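Local coordinates for protein transcriptional regulator, crp family (Thermotoga maritima, PDB 1O5L) that probably acts as a DNA-binding transcription factor of the CRP family, pairing a cyclic nucleotide-binding type domain with a helix-turn-helix domain, at residues 126-129 with 130-133; 112-115 with 116-120. All blocks are in the same frame, centred on the assembly; numbering follows the deposited sequence.

Contact 1 (126-129 with 130-133); sequences EHFR and VVSE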
# COMPACT_ATOMS: atom_id res chain seq x y z
N GLU A 126 -0.44 -6.27 2.19
CA GLU A 126 0.07 -7.07 3.30
C GLU A 126 1.14 -6.30 4.09
O GLU A 126 1.16 -6.35 5.31
CB GLU A 126 0.62 -8.43 2.82
CG GLU A 126 -0.46 -9.49 2.62
CD GLU A 126 -1.23 -9.71 3.90
OE1 GLU A 126 -0.62 -10.19 4.87
OE2 GLU A 126 -2.43 -9.37 3.96
N HIS A 127 2.00 -5.58 3.38
CA HIS A 127 3.00 -4.74 4.05
C HIS A 127 2.34 -3.59 4.79
O HIS A 127 2.79 -3.20 5.85
CB HIS A 127 4.06 -4.23 3.07
CG HIS A 127 5.14 -5.22 2.77
ND1 HIS A 127 5.17 -5.95 1.60
CD2 HIS A 127 6.19 -5.65 3.50
CE1 HIS A 127 6.20 -6.77 1.62
NE2 HIS A 127 6.84 -6.61 2.77
N PHE A 128 1.30 -3.03 4.18
CA PHE A 128 0.54 -1.98 4.81
C PHE A 128 -0.15 -2.45 6.10
O PHE A 128 -0.12 -1.77 7.10
CB PHE A 128 -0.51 -1.44 3.86
CG PHE A 128 -1.29 -0.27 4.41
CD1 PHE A 128 -0.65 0.86 4.84
CD2 PHE A 128 -2.65 -0.32 4.52
CE1 PHE A 128 -1.36 1.94 5.33
CE2 PHE A 128 -3.36 0.76 5.03
CZ PHE A 128 -2.71 1.88 5.42
N ARG A 129 -0.79 -3.60 6.03
CA ARG A 129 -1.58 -4.13 7.14
C ARG A 129 -0.68 -4.37 8.34
O ARG A 129 -1.02 -4.06 9.47
CB ARG A 129 -2.27 -5.43 6.69
CG ARG A 129 -3.22 -6.06 7.73
CD ARG A 129 -3.77 -7.42 7.32
NE ARG A 129 -2.65 -8.33 7.07
CZ ARG A 129 -1.89 -8.89 8.03
NH1 ARG A 129 -2.13 -8.65 9.32
NH2 ARG A 129 -0.88 -9.69 7.69
N VAL A 130 0.49 -4.93 8.07
CA VAL A 130 1.48 -5.21 9.10
C VAL A 130 1.98 -3.94 9.85
O VAL A 130 2.04 -3.93 11.07
CB VAL A 130 2.66 -6.00 8.49
CG1 VAL A 130 3.93 -5.80 9.29
CG2 VAL A 130 2.31 -7.48 8.41
N VAL A 131 2.32 -2.89 9.10
CA VAL A 131 2.79 -1.65 9.69
C VAL A 131 1.62 -0.94 10.46
O VAL A 131 1.81 -0.38 11.54
CB VAL A 131 3.49 -0.77 8.63
CG1 VAL A 131 2.56 -0.38 7.52
CG2 VAL A 131 4.00 0.50 9.22
N SER A 132 0.42 -1.02 9.90
CA SER A 132 -0.76 -0.41 10.51
C SER A 132 -1.13 -1.02 11.87
O SER A 132 -1.42 -0.29 12.82
CB SER A 132 -1.94 -0.47 9.53
OG SER A 132 -3.14 0.02 10.12
N GLU A 133 -1.10 -2.35 11.94
CA GLU A 133 -1.42 -3.11 13.16
C GLU A 133 -0.36 -2.89 14.23
O GLU A 133 -0.69 -2.69 15.39
CB GLU A 133 -1.60 -4.62 12.85
CG GLU A 133 -2.95 -4.93 12.17
CD GLU A 133 -3.17 -6.39 11.76
OE1 GLU A 133 -2.38 -7.26 12.16
OE2 GLU A 133 -4.16 -6.66 11.04
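E126 O accepts the backbone N-H of V130 one turn further on, at 3.2 Å, while V130 CG2 lies 3.5 Å from that same E126 carbonyl oxygen. The E126 carboxylate serves R129: R129 NH2 reaches E126 OE1 at 2.9 Å in a nearly straight bond (171°), and R129 NE meets E126 OE2. Each oxygen is approached on its syn side, and the guanidinium grips the acid side-on. H127 O bonds V131 N, and its imidazole ND1 turns back to D123 O, a polar ring suited to an exposed place.

All this belongs to helix 114-139, the long helix that follows the beta-roll in CRP-family proteins and pairs with its mate in the dimer. F128 sits on its buried side, where its ring meets F78 of the second subunit. V131 CG1, set between its own backbone N and carbonyl carbon, rests 3.0 Å from F128 O and 3.3 Å from H127 O, and only brushes the F128 ring, obliquely. F128 O bonds S132 N, and the small S132 packs against the same F78 of the second subunit.

R129 completes a salt-bridge network. Its chain runs out with CG anti to the backbone N, then bends at chi3 (57°), laying the guanidinium between two acids. R129 NH1 makes a salt bridge to E133 OE1 at 3.2 Å and a weak hydrogen bond to E133 OE2, the R129 guanidinium and E133 carboxylate planes being 61° apart. Held at NE and NH2 by E126 and at NH1 by E133, the guanidinium has little scope to turn.

Contact 2 (112-115 with 116-120); sequences KDRE and LLLFF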
# COMPACT_ATOMS: atom_id res chain seq x y z
N LYS A 112 -1.55 -5.69 -18.30
CA LYS A 112 -1.76 -6.80 -19.23
C LYS A 112 -1.88 -8.18 -18.58
O LYS A 112 -2.27 -9.15 -19.26
CB LYS A 112 -0.65 -6.83 -20.28
N ASP A 113 -1.55 -8.28 -17.29
CA ASP A 113 -1.48 -9.55 -16.56
C ASP A 113 -2.17 -9.43 -15.18
O ASP A 113 -1.68 -8.76 -14.27
CB ASP A 113 0.00 -9.95 -16.41
CG ASP A 113 0.22 -11.30 -15.76
OD1 ASP A 113 -0.70 -11.89 -15.16
OD2 ASP A 113 1.35 -11.84 -15.78
N ARG A 114 -3.32 -10.08 -15.05
CA ARG A 114 -4.16 -9.94 -13.87
C ARG A 114 -3.51 -10.58 -12.64
O ARG A 114 -3.56 -10.05 -11.53
CB ARG A 114 -5.53 -10.63 -14.13
CG ARG A 114 -6.61 -10.33 -13.10
CD ARG A 114 -7.85 -11.15 -13.32
NE ARG A 114 -9.04 -10.68 -12.60
CZ ARG A 114 -9.85 -9.69 -13.02
NH1 ARG A 114 -9.56 -9.03 -14.15
NH2 ARG A 114 -10.93 -9.36 -12.32
N GLU A 115 -2.91 -11.73 -12.86
CA GLU A 115 -2.25 -12.49 -11.82
C GLU A 115 -1.09 -11.67 -11.21
O GLU A 115 -0.90 -11.67 -9.99
CB GLU A 115 -1.86 -13.88 -12.40
CG GLU A 115 -0.52 -14.43 -11.97
CD GLU A 115 -0.36 -15.92 -12.23
OE1 GLU A 115 -0.77 -16.38 -13.31
OE2 GLU A 115 0.19 -16.64 -11.37
N LEU A 116 -0.37 -10.91 -12.05
CA LEU A 116 0.68 -10.00 -11.60
C LEU A 116 0.12 -8.81 -10.81
O LEU A 116 0.63 -8.45 -9.74
CB LEU A 116 1.49 -9.48 -12.80
CG LEU A 116 2.66 -8.52 -12.51
CD1 LEU A 116 3.73 -9.18 -11.61
CD2 LEU A 116 3.29 -8.03 -13.80
N LEU A 117 -0.92 -8.19 -11.37
CA LEU A 117 -1.59 -7.06 -10.72
C LEU A 117 -2.06 -7.46 -9.31
O LEU A 117 -1.81 -6.75 -8.33
CB LEU A 117 -2.79 -6.58 -11.58
CG LEU A 117 -3.59 -5.41 -10.98
CD1 LEU A 117 -2.71 -4.21 -10.65
CD2 LEU A 117 -4.69 -4.98 -11.95
N LEU A 118 -2.76 -8.58 -9.24
CA LEU A 118 -3.24 -9.11 -7.98
C LEU A 118 -2.11 -9.40 -7.00
O LEU A 118 -2.22 -9.03 -5.83
CB LEU A 118 -4.06 -10.37 -8.20
CG LEU A 118 -5.56 -10.11 -8.43
CD1 LEU A 118 -6.22 -11.35 -9.01
CD2 LEU A 118 -6.21 -9.70 -7.13
N PHE A 119 -1.05 -10.05 -7.49
CA PHE A 119 0.14 -10.32 -6.68
C PHE A 119 0.72 -9.04 -6.08
O PHE A 119 0.92 -8.98 -4.87
CB PHE A 119 1.20 -11.03 -7.51
CG PHE A 119 2.48 -11.27 -6.76
CD1 PHE A 119 3.49 -10.30 -6.75
CD2 PHE A 119 2.67 -12.45 -6.04
CE1 PHE A 119 4.68 -10.51 -6.02
CE2 PHE A 119 3.86 -12.67 -5.33
CZ PHE A 119 4.86 -11.70 -5.32
N PHE A 120 1.00 -8.05 -6.95
CA PHE A 120 1.51 -6.74 -6.55
C PHE A 120 0.61 -6.01 -5.54
O PHE A 120 1.09 -5.50 -4.52
CB PHE A 120 1.73 -5.84 -7.80
CG PHE A 120 2.40 -4.52 -7.48
CD1 PHE A 120 3.72 -4.50 -7.06
CD2 PHE A 120 1.72 -3.34 -7.54
CE1 PHE A 120 4.35 -3.33 -6.73
CE2 PHE A 120 2.37 -2.13 -7.21
CZ PHE A 120 3.69 -2.15 -6.81
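D113 meets L116 along its whole side chain, which crosses that of the leucine at about a right angle. D113 CB lies 3.9 Å from L116 CB, and D113 CG comes slightly closer, to 3.7 Å from the same carbon. At the tip the two oxygens differ: D113 OD2 stays beside L116 CB at 3.8 Å, whereas D113 OD1 accepts a weak hydrogen bond from the backbone N of L116, 3.3 Å away. A chi1 of -176° sets the D113 carboxylate beside its own carbonyl carbon, facing the first-turn N-H groups.

D113 is thus the N-cap of helix 114-139, the long helix that follows helix 103-112. A short acidic side chain suits this place, since it can accept from a first-turn N-H and probably interacts favourably with the helix dipole. Replaced by an alanine, D113 could no longer offer OD1, and L116 N would probably lose its side-chain acceptor, leaving the helix start less well capped. D113 O starts the main-chain pattern by bonding L117 N at 3.1 Å.

Beyond the cap, R114 O takes L118 N at 2.8 Å, and the R114 guanidinium forms salt bridges with E104 and D108 of the second subunit. L116, greasy and buried, packs on L109 and L110 of helix 103-112.

Overall arrangement
Both contacts lie on helix 114-139, in series along the chain: contact 2 at its N-terminal start, contact 1 further along. Their centres are about 20 Å apart and their nearest atoms about 7 Å, so they do not touch. Contact 2 sits where the helix begins after helix 103-112, packing against that helix and the N-terminal loop; contact 1 lies on the later half. Each also faces the second subunit, so one helix carries dimer contacts at both places. In CRP-family proteins this helix leads toward the DNA-binding domain, which is not part of the model, and it probably does the same here.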